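Local coordinates for abietadiene synthase, chloroplastic (Abies grandis, PDB 3S9V), which belongs to the terpene synthase family and is a mainly helical chloroplast enzyme that combines a terpene synthase N-terminal domain with a metal-binding domain, at residues 161-164 with 170-173; 110-115 with 127-132; 137-142 with 173-178; 154-159 with 181-186; 55-60 with 205-210. One frame throughout, in Å; residues are numbered along the deposited sequence.

Contact 1: residues 161-164 with 170-173; sequences EAKI and PYDL
Tyr171 reaches the last turn of helix 151-164 because its CG stands beside the backbone N, opposite the carbonyl carbon (chi1 -59°), which sends the ring out of the loop toward Ala162 and Lys163. Lys163 answers with CG trans to N (chi1 -169°) and a fully extended chain that runs past the ring, CG lying over one of its faces. The phenol end comes down on the helix backbone: Tyr171 OH is 3.3 Å from Ala162 C and 3.5 Å from Ala162 CB, while Tyr171 CZ sits 4.0 Å from Lys163 CB. Although Tyr171 OH is also 3.2 Å from Lys163 N, the angle is wrong for a hydrogen bond; the hydroxyl pairs instead with the carbonyl of Leu167 in the same loop. Lys163 NZ stands 6.0 Å from the centroid of the Tyr171 ring, at most a weak cation-pi attraction. The loop is shaped by a type I turn from Pro170 to Leu173, closed by Leu173 N to Pro170 O at 2.8 Å. Chemically this is van der Waals packing of an aromatic ring on a helix end, with the polar hydroxyl satisfied inside the connection between helices 151-164 and 174-187.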
# COMPACT_ATOMS: atom_id res chain seq x y z
N GLU A 161 -17.78 -40.71 0.94
CA GLU A 161 -19.02 -40.78 0.16
C GLU A 161 -18.78 -41.72 -1.01
O GLU A 161 -19.53 -42.65 -1.24
CB GLU A 161 -19.42 -39.42 -0.41
CG GLU A 161 -19.68 -38.29 0.58
CD GLU A 161 -20.34 -37.08 -0.10
OE1 GLU A 161 -21.56 -37.16 -0.38
OE2 GLU A 161 -19.65 -36.08 -0.38
N ALA A 162 -17.71 -41.43 -1.74
CA ALA A 162 -17.32 -42.21 -2.91
C ALA A 162 -17.24 -43.70 -2.61
O ALA A 162 -17.73 -44.52 -3.38
CB ALA A 162 -15.97 -41.70 -3.46
N LYS A 163 -16.62 -44.04 -1.48
CA LYS A 163 -16.49 -45.43 -1.07
C LYS A 163 -17.88 -46.05 -0.91
O LYS A 163 -18.13 -47.14 -1.43
CB LYS A 163 -15.70 -45.52 0.24
CG LYS A 163 -15.27 -46.93 0.60
CD LYS A 163 -14.23 -46.93 1.72
CE LYS A 163 -13.70 -48.34 1.99
NZ LYS A 163 -12.63 -48.38 3.02
N ILE A 164 -18.78 -45.36 -0.21
CA ILE A 164 -20.13 -45.86 -0.00
C ILE A 164 -20.85 -46.08 -1.34
O ILE A 164 -21.64 -47.01 -1.48
CB ILE A 164 -20.98 -44.88 0.85
CG1 ILE A 164 -20.37 -44.74 2.25
CG2 ILE A 164 -22.42 -45.38 0.95
CD1 ILE A 164 -20.42 -46.00 3.09
N PRO A 170 -8.24 -45.53 -5.74
CA PRO A 170 -7.06 -46.06 -5.03
C PRO A 170 -7.07 -45.77 -3.54
O PRO A 170 -6.09 -45.27 -2.99
CB PRO A 170 -5.90 -45.34 -5.73
CG PRO A 170 -6.45 -45.00 -7.06
CD PRO A 170 -7.83 -44.54 -6.74
N TYR A 171 -8.18 -46.10 -2.88
CA TYR A 171 -8.33 -45.86 -1.45
C TYR A 171 -7.14 -46.32 -0.62
O TYR A 171 -6.83 -45.71 0.41
CB TYR A 171 -9.59 -46.55 -0.92
CG TYR A 171 -10.86 -46.09 -1.58
CD1 TYR A 171 -11.27 -44.76 -1.50
CD2 TYR A 171 -11.64 -46.97 -2.32
CE1 TYR A 171 -12.43 -44.32 -2.13
CE2 TYR A 171 -12.80 -46.55 -2.96
CZ TYR A 171 -13.18 -45.22 -2.86
OH TYR A 171 -14.31 -44.80 -3.52
N ASP A 172 -6.48 -47.39 -1.05
CA ASP A 172 -5.34 -47.91 -0.30
C ASP A 172 -4.05 -47.12 -0.43
O ASP A 172 -3.08 -47.41 0.26
CB ASP A 172 -5.09 -49.37 -0.67
CG ASP A 172 -6.23 -50.27 -0.26
OD1 ASP A 172 -6.67 -50.15 0.90
OD2 ASP A 172 -6.68 -51.09 -1.09
N LEU A 173 -4.03 -46.14 -1.32
CA LEU A 173 -2.83 -45.32 -1.47
C LEU A 173 -2.58 -44.63 -0.14
O LEU A 173 -3.51 -44.10 0.48
CB LEU A 173 -3.01 -44.26 -2.56
CG LEU A 173 -2.83 -44.70 -4.01
CD1 LEU A 173 -3.02 -43.49 -4.92
CD2 LEU A 173 -1.45 -45.30 -4.19

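Contact 2: residues 110-115 with 127-132; sequences ACIITL and KGIEFF
The flat group that Ile112 meets is the peptide joining Gly128 to Ile129, and the methyl CD1 of Ile112 stands over one face of it. Ile112 CD1 is 3.3 Å from Gly128 C and equally 3.3 Å from Ile129 N, a tight fit with the methyl almost straight above the peptide plane. At the edge of that peptide Gly128 O accepts Phe132 N at 2.8 Å, an ordinary bond of helix 122-136. The isoleucine gets there with CG1 beside its own backbone N (chi1 -76°) and CD1 extended beyond it (chi2 172°), a straight arm between the helices. Since Gly128 carries no side chain, the two backbones approach closely, with 6.6 Å between Ile112 CA and Gly128 CA. Ile129 adds the one side-chain touch, its CG1 4.0 Å from Ile112 CD1. All three residues are buried, and the contact is van der Waals packing of a methyl on backbone plus that aliphatic touch. Consecutive helices 101-117 and 122-136 form an antiparallel helical hairpin, which this contact closes. Around them, Val125 also packs on Ile112, helix 151-164 covers Ile113 through Met158 and Phe132 through Phe155 and Leu159, and helix 56-62 lies against Ala110 and Cys111.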
# COMPACT_ATOMS: atom_id res chain seq x y z
N ALA A 110 -15.50 -34.28 -6.51
CA ALA A 110 -16.80 -33.66 -6.33
C ALA A 110 -17.71 -33.81 -7.56
O ALA A 110 -18.89 -34.10 -7.43
CB ALA A 110 -16.64 -32.19 -6.00
N CYS A 111 -17.17 -33.62 -8.76
CA CYS A 111 -17.98 -33.75 -9.97
C CYS A 111 -18.38 -35.20 -10.28
O CYS A 111 -19.49 -35.47 -10.73
CB CYS A 111 -17.26 -33.14 -11.17
SG CYS A 111 -17.11 -31.35 -11.07
N ILE A 112 -17.47 -36.13 -10.03
CA ILE A 112 -17.73 -37.55 -10.27
C ILE A 112 -18.87 -38.03 -9.38
O ILE A 112 -19.73 -38.80 -9.81
CB ILE A 112 -16.47 -38.39 -10.00
CG1 ILE A 112 -15.49 -38.21 -11.16
CG2 ILE A 112 -16.83 -39.84 -9.80
CD1 ILE A 112 -14.14 -38.84 -10.90
N ILE A 113 -18.86 -37.58 -8.13
CA ILE A 113 -19.91 -37.99 -7.20
C ILE A 113 -21.27 -37.45 -7.65
O ILE A 113 -22.26 -38.18 -7.63
CB ILE A 113 -19.56 -37.51 -5.77
CG1 ILE A 113 -18.36 -38.31 -5.25
CG2 ILE A 113 -20.77 -37.65 -4.84
CD1 ILE A 113 -17.86 -37.88 -3.89
N THR A 114 -21.31 -36.19 -8.08
CA THR A 114 -22.55 -35.57 -8.52
C THR A 114 -23.11 -36.17 -9.81
O THR A 114 -24.32 -36.37 -9.93
CB THR A 114 -22.37 -34.05 -8.72
OG1 THR A 114 -21.91 -33.46 -7.49
CG2 THR A 114 -23.68 -33.39 -9.13
N LEU A 115 -22.26 -36.44 -10.79
CA LEU A 115 -22.74 -37.04 -12.03
C LEU A 115 -23.23 -38.46 -11.74
O LEU A 115 -24.22 -38.92 -12.32
CB LEU A 115 -21.64 -37.05 -13.09
CG LEU A 115 -21.13 -35.67 -13.52
CD1 LEU A 115 -20.10 -35.83 -14.62
CD2 LEU A 115 -22.30 -34.82 -14.01
N LYS A 127 -13.54 -40.77 -17.38
CA LYS A 127 -12.33 -39.99 -17.60
C LYS A 127 -11.87 -39.33 -16.30
O LYS A 127 -10.67 -39.17 -16.05
CB LYS A 127 -12.55 -38.91 -18.66
CG LYS A 127 -12.62 -39.41 -20.08
CD LYS A 127 -12.89 -38.27 -21.04
CE LYS A 127 -12.97 -38.77 -22.47
NZ LYS A 127 -13.20 -37.65 -23.43
N GLY A 128 -12.84 -38.92 -15.48
CA GLY A 128 -12.53 -38.28 -14.22
C GLY A 128 -11.88 -39.28 -13.28
O GLY A 128 -10.90 -38.96 -12.60
N ILE A 129 -12.42 -40.49 -13.25
CA ILE A 129 -11.88 -41.54 -12.40
C ILE A 129 -10.43 -41.81 -12.75
O ILE A 129 -9.57 -41.91 -11.86
CB ILE A 129 -12.69 -42.86 -12.54
CG1 ILE A 129 -14.02 -42.73 -11.79
CG2 ILE A 129 -11.90 -44.03 -11.98
CD1 ILE A 129 -14.86 -43.98 -11.82
N GLU A 130 -10.15 -41.90 -14.04
CA GLU A 130 -8.79 -42.15 -14.51
C GLU A 130 -7.87 -41.02 -14.12
O GLU A 130 -6.75 -41.26 -13.67
CB GLU A 130 -8.79 -42.34 -16.03
CG GLU A 130 -9.83 -43.36 -16.48
CD GLU A 130 -9.78 -43.66 -17.97
OE1 GLU A 130 -9.45 -42.75 -18.75
OE2 GLU A 130 -10.09 -44.81 -18.35
N PHE A 131 -8.32 -39.78 -14.29
CA PHE A 131 -7.47 -38.65 -13.91
C PHE A 131 -7.20 -38.71 -12.41
O PHE A 131 -6.05 -38.61 -11.98
CB PHE A 131 -8.12 -37.30 -14.20
CG PHE A 131 -7.37 -36.15 -13.59
CD1 PHE A 131 -6.26 -35.62 -14.23
CD2 PHE A 131 -7.72 -35.66 -12.33
CE1 PHE A 131 -5.51 -34.62 -13.63
CE2 PHE A 131 -6.97 -34.66 -11.73
CZ PHE A 131 -5.86 -34.14 -12.37
N PHE A 132 -8.25 -38.88 -11.63
CA PHE A 132 -8.12 -38.94 -10.18
C PHE A 132 -7.12 -40.01 -9.76
O PHE A 132 -6.31 -39.79 -8.86
CB PHE A 132 -9.48 -39.19 -9.53
CG PHE A 132 -9.42 -39.33 -8.03
CD1 PHE A 132 -8.99 -40.52 -7.44
CD2 PHE A 132 -9.77 -38.28 -7.20
CE1 PHE A 132 -8.93 -40.65 -6.06
CE2 PHE A 132 -9.71 -38.40 -5.82
CZ PHE A 132 -9.29 -39.58 -5.25

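Contact 3: residues 137-142 with 173-178; sequences GKMEDE and LPFLKQ
Met139, in the loop after helix 122-136, lies across one face of Phe175 in the first turn of helix 174-187. Its CB is centred over the ring, 3.9 Å from the Phe175 centroid and only 9° off the normal, a clear CH-pi contact. Beyond CB the chain bends twice and stays close to the ring. Met139 CG comes within 3.7 Å of Phe175 CE2, and the terminal methyl CE reaches Phe175 CZ at 4.1 Å. The sulfur stands obliquely, Met139 SD being 5.2 Å from the Phe175 centroid and 26° off the normal, a Met-aromatic contact looser than that of CB. Phe175 presents this face because its CG is trans to the backbone N (chi1 176°), swinging the ring toward the loop.

The second touch is a methyl on backbone. Leu173 CD1 rests on Gly137, 3.8 Å from Gly137 N, and the same leucine touches Ala136 at the end of helix 122-136.

Leu173, the N-cap residue, starts helix 174-187, its O accepting Lys177 N at 2.8 Å. Ala101, Tyr102 and Ile105 of helix 101-117 also pack on Met139, and Phe155 on Phe175. With polarisable methionine and aromatic groups doing the touching, dispersion rather than charge joins the loop to the helix start.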
# COMPACT_ATOMS: atom_id res chain seq x y z
N GLY A 137 -1.76 -40.83 -7.36
CA GLY A 137 -0.47 -41.48 -7.16
C GLY A 137 0.75 -40.59 -7.28
O GLY A 137 1.88 -41.07 -7.13
N LYS A 138 0.55 -39.31 -7.56
CA LYS A 138 1.67 -38.37 -7.71
C LYS A 138 1.62 -37.24 -6.68
O LYS A 138 2.37 -36.26 -6.78
CB LYS A 138 1.67 -37.76 -9.11
CG LYS A 138 1.81 -38.76 -10.24
CD LYS A 138 1.97 -38.07 -11.59
CE LYS A 138 0.76 -37.22 -11.95
NZ LYS A 138 0.85 -36.68 -13.34
N MET A 139 0.74 -37.37 -5.69
CA MET A 139 0.57 -36.35 -4.67
C MET A 139 1.81 -36.10 -3.80
O MET A 139 1.88 -35.10 -3.09
CB MET A 139 -0.62 -36.70 -3.78
CG MET A 139 -1.96 -36.62 -4.51
SD MET A 139 -2.16 -35.07 -5.44
CE MET A 139 -2.37 -33.91 -4.13
N GLU A 140 2.78 -37.01 -3.87
CA GLU A 140 3.98 -36.86 -3.07
C GLU A 140 4.97 -35.86 -3.66
O GLU A 140 5.95 -35.50 -3.01
CB GLU A 140 4.66 -38.21 -2.87
CG GLU A 140 3.78 -39.24 -2.16
CD GLU A 140 4.51 -40.54 -1.86
OE1 GLU A 140 5.02 -41.18 -2.81
OE2 GLU A 140 4.56 -40.93 -0.67
N ASP A 141 4.73 -35.41 -4.89
CA ASP A 141 5.64 -34.45 -5.51
C ASP A 141 4.98 -33.07 -5.62
O ASP A 141 5.47 -32.18 -6.32
CB ASP A 141 6.09 -34.94 -6.89
CG ASP A 141 7.38 -34.27 -7.36
OD1 ASP A 141 7.97 -34.74 -8.36
OD2 ASP A 141 7.80 -33.27 -6.74
N GLU A 142 3.87 -32.91 -4.90
CA GLU A 142 3.13 -31.66 -4.87
C GLU A 142 3.00 -31.25 -3.41
O GLU A 142 2.20 -30.39 -3.06
CB GLU A 142 1.74 -31.86 -5.49
CG GLU A 142 1.76 -32.56 -6.85
CD GLU A 142 2.37 -31.71 -7.96
OE1 GLU A 142 1.72 -30.74 -8.39
OE2 GLU A 142 3.50 -32.02 -8.40
N LEU A 173 -4.03 -46.14 -1.32
CA LEU A 173 -2.83 -45.32 -1.47
C LEU A 173 -2.58 -44.63 -0.14
O LEU A 173 -3.51 -44.10 0.48
CB LEU A 173 -3.01 -44.26 -2.56
CG LEU A 173 -2.83 -44.70 -4.01
CD1 LEU A 173 -3.02 -43.49 -4.92
CD2 LEU A 173 -1.45 -45.30 -4.19
N PRO A 174 -1.33 -44.63 0.33
CA PRO A 174 -1.02 -43.98 1.61
C PRO A 174 -1.67 -42.61 1.72
O PRO A 174 -2.40 -42.34 2.67
CB PRO A 174 0.50 -43.93 1.61
CG PRO A 174 0.85 -45.21 0.94
CD PRO A 174 -0.11 -45.24 -0.24
N PHE A 175 -1.42 -41.75 0.73
CA PHE A 175 -1.99 -40.40 0.74
C PHE A 175 -3.49 -40.36 1.05
O PHE A 175 -3.93 -39.62 1.93
CB PHE A 175 -1.75 -39.71 -0.59
CG PHE A 175 -2.39 -38.34 -0.68
CD1 PHE A 175 -1.87 -37.27 0.04
CD2 PHE A 175 -3.53 -38.14 -1.45
CE1 PHE A 175 -2.48 -36.01 -0.01
CE2 PHE A 175 -4.15 -36.89 -1.50
CZ PHE A 175 -3.62 -35.83 -0.78
N LEU A 176 -4.27 -41.15 0.32
CA LEU A 176 -5.71 -41.16 0.51
C LEU A 176 -6.15 -41.84 1.80
O LEU A 176 -7.08 -41.37 2.46
CB LEU A 176 -6.38 -41.81 -0.69
CG LEU A 176 -6.13 -41.00 -1.97
CD1 LEU A 176 -6.74 -41.70 -3.18
CD2 LEU A 176 -6.72 -39.61 -1.80
N LYS A 177 -5.49 -42.93 2.15
CA LYS A 177 -5.85 -43.64 3.37
C LYS A 177 -5.51 -42.81 4.60
O LYS A 177 -6.27 -42.75 5.55
CB LYS A 177 -5.12 -44.99 3.45
CG LYS A 177 -5.54 -45.80 4.67
CD LYS A 177 -4.62 -46.97 4.96
CE LYS A 177 -5.00 -47.63 6.28
NZ LYS A 177 -4.04 -48.70 6.68
N GLN A 178 -4.36 -42.15 4.56
CA GLN A 178 -3.91 -41.33 5.69
C GLN A 178 -4.61 -39.98 5.84
O GLN A 178 -4.68 -39.44 6.94
CB GLN A 178 -2.40 -41.12 5.61
CG GLN A 178 -1.59 -42.33 6.06
CD GLN A 178 -0.19 -42.32 5.48
OE1 GLN A 178 0.45 -41.27 5.39
NE2 GLN A 178 0.30 -43.50 5.08

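Contact 4: residues 154-159 with 181-186; sequences VFPAML and EKREAK
Pro156 and Ala157 pack against Arg183 in a buried helix-helix contact of an antiparallel helical hairpin, formed by the consecutive helices 151-164 and 174-187. The setting is consistent with the alpha-helical barrel architecture of plant terpene synthases. At the point of closest approach the backbones are 6.7 Å apart, from Pro156 CA to Arg183 CA. Here helix 151-164 is kinked, Pro156 having no N-H to bond with the preceding turn.

Arg183 leaves its helix with CG trans to the backbone N (chi1 167°) and stays extended to NE, so its aliphatic arm passes across the proline ring. Pro156 CB comes to 3.3 Å from Arg183 CD, a close fit, and Pro156 CG to 3.9 Å from Arg183 CB. Farther out, the flat guanidinium lays one face over Ala157, whose CA is 3.8 Å above the guanidinium plane of Arg183 and offset toward its rim. Ala157 CB is 3.7 Å from both NE and NH2 of Arg183.

The buried charge is well provided for: NE bonds to the carbonyl of Ile153, while NH2 bonds to Gly208 O and makes a salt bridge with Glu211. These partners fix the rotation of the group and connect the hairpin to the loop beyond it. On the remaining nitrogen the pairing is weaker, Arg183 NH1 lying 3.8 Å from Glu184 OE2, a long salt bridge.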
# COMPACT_ATOMS: atom_id res chain seq x y z
N VAL A 154 -12.85 -31.20 3.85
CA VAL A 154 -13.72 -31.48 2.72
C VAL A 154 -13.33 -32.64 1.79
O VAL A 154 -14.20 -33.38 1.31
CB VAL A 154 -13.89 -30.18 1.91
CG1 VAL A 154 -14.38 -30.47 0.53
CG2 VAL A 154 -14.87 -29.24 2.65
N PHE A 155 -12.04 -32.83 1.54
CA PHE A 155 -11.63 -33.90 0.64
C PHE A 155 -11.87 -35.32 1.18
O PHE A 155 -12.38 -36.19 0.47
CB PHE A 155 -10.16 -33.73 0.25
CG PHE A 155 -9.68 -34.70 -0.79
CD1 PHE A 155 -10.19 -34.67 -2.08
CD2 PHE A 155 -8.72 -35.65 -0.48
CE1 PHE A 155 -9.74 -35.56 -3.06
CE2 PHE A 155 -8.26 -36.55 -1.45
CZ PHE A 155 -8.77 -36.50 -2.74
N PRO A 156 -11.51 -35.59 2.45
CA PRO A 156 -11.75 -36.95 2.95
C PRO A 156 -13.23 -37.26 3.12
O PRO A 156 -13.66 -38.41 2.97
CB PRO A 156 -10.99 -36.98 4.27
CG PRO A 156 -9.89 -35.97 4.05
CD PRO A 156 -10.61 -34.85 3.35
N ALA A 157 -14.02 -36.24 3.43
CA ALA A 157 -15.45 -36.42 3.60
C ALA A 157 -16.06 -36.98 2.32
O ALA A 157 -16.94 -37.83 2.38
CB ALA A 157 -16.11 -35.09 3.96
N MET A 158 -15.59 -36.51 1.17
CA MET A 158 -16.11 -37.01 -0.11
C MET A 158 -15.50 -38.37 -0.42
O MET A 158 -16.14 -39.19 -1.09
CB MET A 158 -15.81 -36.02 -1.25
CG MET A 158 -16.60 -34.71 -1.20
SD MET A 158 -16.50 -33.76 -2.76
CE MET A 158 -14.72 -33.44 -2.80
N LEU A 159 -14.28 -38.62 0.05
CA LEU A 159 -13.64 -39.92 -0.18
C LEU A 159 -14.55 -41.00 0.41
O LEU A 159 -14.76 -42.05 -0.19
CB LEU A 159 -12.26 -40.01 0.49
CG LEU A 159 -11.06 -39.44 -0.28
CD1 LEU A 159 -9.79 -39.61 0.54
CD2 LEU A 159 -10.93 -40.17 -1.61
N GLU A 181 -7.75 -40.67 7.86
CA GLU A 181 -7.44 -40.89 9.26
C GLU A 181 -7.15 -39.57 9.97
O GLU A 181 -7.57 -39.35 11.11
CB GLU A 181 -6.23 -41.81 9.39
CG GLU A 181 -5.77 -42.05 10.82
CD GLU A 181 -4.48 -42.85 10.90
OE1 GLU A 181 -3.99 -43.07 12.03
OE2 GLU A 181 -3.96 -43.25 9.84
N LYS A 182 -6.44 -38.68 9.29
CA LYS A 182 -6.08 -37.38 9.85
C LYS A 182 -7.32 -36.51 10.04
O LYS A 182 -7.41 -35.77 11.02
CB LYS A 182 -5.07 -36.66 8.97
CG LYS A 182 -4.55 -35.38 9.58
CD LYS A 182 -3.55 -34.66 8.67
CE LYS A 182 -3.10 -33.34 9.29
NZ LYS A 182 -2.14 -32.60 8.41
N ARG A 183 -8.25 -36.58 9.10
CA ARG A 183 -9.48 -35.79 9.19
C ARG A 183 -10.25 -36.23 10.42
O ARG A 183 -10.77 -35.41 11.17
CB ARG A 183 -10.35 -35.99 7.94
CG ARG A 183 -11.78 -35.47 8.09
CD ARG A 183 -12.59 -35.66 6.82
NE ARG A 183 -13.97 -35.21 6.96
CZ ARG A 183 -14.92 -35.89 7.59
NH1 ARG A 183 -14.65 -37.07 8.13
NH2 ARG A 183 -16.14 -35.39 7.68
N GLU A 184 -10.31 -37.55 10.63
CA GLU A 184 -11.02 -38.09 11.77
C GLU A 184 -10.42 -37.60 13.08
O GLU A 184 -11.15 -37.29 14.03
CB GLU A 184 -11.00 -39.62 11.74
CG GLU A 184 -12.22 -40.25 12.38
CD GLU A 184 -13.45 -40.13 11.49
OE1 GLU A 184 -14.58 -40.33 12.01
OE2 GLU A 184 -13.29 -39.87 10.28
N ALA A 185 -9.10 -37.52 13.14
CA ALA A 185 -8.41 -37.06 14.34
C ALA A 185 -8.50 -35.54 14.48
O ALA A 185 -8.10 -34.97 15.50
CB ALA A 185 -6.95 -37.48 14.29
N LYS A 186 -9.02 -34.89 13.44
CA LYS A 186 -9.16 -33.44 13.44
C LYS A 186 -10.57 -33.07 13.90
O LYS A 186 -10.76 -32.09 14.62
CB LYS A 186 -8.89 -32.89 12.03
CG LYS A 186 -8.74 -31.38 11.93
CD LYS A 186 -8.31 -30.99 10.51
CE LYS A 186 -8.16 -29.48 10.36
NZ LYS A 186 -7.76 -29.10 8.98

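Contact 5: residues 55-60 with 205-210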
# COMPACT_ATOMS: atom_id res chain seq x y z
N SER A 55 -16.30 -22.19 -9.91
CA SER A 55 -15.68 -23.18 -9.03
C SER A 55 -16.34 -24.51 -9.36
O SER A 55 -17.47 -24.77 -8.97
CB SER A 55 -15.93 -22.83 -7.56
OG SER A 55 -15.44 -23.86 -6.73
N ALA A 56 -15.63 -25.36 -10.10
CA ALA A 56 -16.19 -26.64 -10.46
C ALA A 56 -16.64 -27.38 -9.21
O ALA A 56 -17.71 -27.99 -9.18
CB ALA A 56 -15.17 -27.46 -11.23
N TYR A 57 -15.83 -27.31 -8.16
CA TYR A 57 -16.15 -27.98 -6.90
C TYR A 57 -17.47 -27.51 -6.29
O TYR A 57 -18.33 -28.32 -5.95
CB TYR A 57 -15.01 -27.75 -5.90
CG TYR A 57 -15.34 -28.13 -4.48
CD1 TYR A 57 -15.27 -29.45 -4.05
CD2 TYR A 57 -15.75 -27.16 -3.57
CE1 TYR A 57 -15.60 -29.80 -2.75
CE2 TYR A 57 -16.07 -27.50 -2.27
CZ TYR A 57 -16.00 -28.82 -1.87
OH TYR A 57 -16.35 -29.14 -0.59
N ASP A 58 -17.64 -26.20 -6.14
CA ASP A 58 -18.86 -25.65 -5.56
C ASP A 58 -20.05 -25.88 -6.47
O ASP A 58 -21.15 -26.15 -6.01
CB ASP A 58 -18.69 -24.16 -5.29
CG ASP A 58 -17.76 -23.88 -4.13
OD1 ASP A 58 -18.26 -23.61 -3.01
OD2 ASP A 58 -16.53 -23.93 -4.33
N THR A 59 -19.82 -25.78 -7.77
CA THR A 59 -20.89 -25.98 -8.72
C THR A 59 -21.40 -27.41 -8.59
O THR A 59 -22.60 -27.66 -8.64
CB THR A 59 -20.41 -25.71 -10.14
OG1 THR A 59 -19.92 -24.37 -10.20
CG2 THR A 59 -21.54 -25.89 -11.13
N ALA A 60 -20.47 -28.34 -8.39
CA ALA A 60 -20.83 -29.74 -8.23
C ALA A 60 -21.74 -29.91 -7.02
O ALA A 60 -22.67 -30.73 -7.04
CB ALA A 60 -19.57 -30.58 -8.08
N SER A 205 -16.69 -24.48 5.37
CA SER A 205 -16.64 -25.83 4.83
C SER A 205 -17.53 -26.85 5.55
O SER A 205 -17.10 -27.96 5.86
CB SER A 205 -15.19 -26.33 4.77
OG SER A 205 -14.37 -25.65 5.70
N LEU A 206 -18.78 -26.46 5.78
CA LEU A 206 -19.74 -27.32 6.45
C LEU A 206 -20.06 -28.58 5.65
O LEU A 206 -20.50 -29.58 6.21
CB LEU A 206 -21.04 -26.55 6.72
CG LEU A 206 -20.99 -25.56 7.87
CD1 LEU A 206 -22.19 -24.64 7.84
CD2 LEU A 206 -20.94 -26.33 9.18
N GLU A 207 -19.83 -28.55 4.33
CA GLU A 207 -20.10 -29.71 3.51
C GLU A 207 -19.21 -30.89 3.94
O GLU A 207 -19.50 -32.04 3.63
CB GLU A 207 -19.90 -29.39 2.02
CG GLU A 207 -18.45 -29.18 1.59
CD GLU A 207 -18.01 -27.73 1.66
OE1 GLU A 207 -18.59 -26.96 2.47
OE2 GLU A 207 -17.07 -27.36 0.92
N GLY A 208 -18.15 -30.58 4.68
CA GLY A 208 -17.26 -31.63 5.15
C GLY A 208 -17.40 -31.94 6.64
O GLY A 208 -16.60 -32.68 7.20
N LEU A 209 -18.42 -31.37 7.28
CA LEU A 209 -18.65 -31.59 8.70
C LEU A 209 -20.08 -32.07 8.96
O LEU A 209 -20.55 -32.08 10.10
CB LEU A 209 -18.42 -30.28 9.46
CG LEU A 209 -17.07 -29.61 9.21
CD1 LEU A 209 -17.15 -28.17 9.67
CD2 LEU A 209 -15.96 -30.37 9.93
N GLN A 210 -20.77 -32.45 7.90
CA GLN A 210 -22.15 -32.91 7.97
C GLN A 210 -22.45 -34.06 8.92
O GLN A 210 -23.60 -34.27 9.29
CB GLN A 210 -22.62 -33.33 6.58
CG GLN A 210 -22.52 -32.26 5.53
CD GLN A 210 -23.05 -32.74 4.21
OE1 GLN A 210 -24.24 -33.01 4.07
NE2 GLN A 210 -22.17 -32.85 3.22
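Tyr57 reaches Glu207 from the first turn of helix 56-62, facing a 3-10 turn at 206-208 in what is probably the gamma domain of a plant three-domain terpene synthase. The helix is prepared by Ser55 at its N-cap. Ser55 OG donates to Asp58 OD2 at 2.6 Å, using the carboxylate lone pair that points away from the other oxygen, and Ser55 O accepts both Thr59 N and Thr59 OG1, each at 2.8 Å. Tyr57 follows, its CG trans to the backbone N (chi1 167°). Its hydroxyl donates to Glu207 OE2 at a modelled 2.4 Å from Tyr57 OH; this length is doubtful, because Tyr57 OH also lies implausibly near CG1 of Val154. The carboxylate oxygen arrives at the edge of the Tyr57 ring, near its plane, the ring and carboxylate planes being 38° apart. Asp58 follows, its OD1 taking the backbone N-H of Ala233.

Glu207 places CG in the crowded position between N and the carbonyl carbon and bends again at chi2, which turns the carboxylate back toward the tyrosine. Lys450, distant in sequence, makes a salt bridge to the same OE2. Behind it, Gln210 NE2 donates to Glu207 O at 2.8 Å, the N-H pointing almost straight at the oxygen (175°).

Contacts 2, 4 and 5 are buried, whereas contacts 1 and 3 are partly exposed at the loop edges of the same helical domain. Helix 151-164 serves contacts 1 and 4, and helix 174-187 serves 3 and 4; Leu173 ends the turn of contact 1 and touches across contact 3. Packing makes contacts 1, 2 and 3, with an aromatic ring at the two edge sites and a methyl against bare backbone in the interior. Contact 4 also packs, but against an arginine whose polar end reaches the loop of contact 5; contact 5 alone has a hydrogen bond between its segments, of doubtful length. Phe132, Phe155 and Leu176 pack together between contacts 2, 4 and 3.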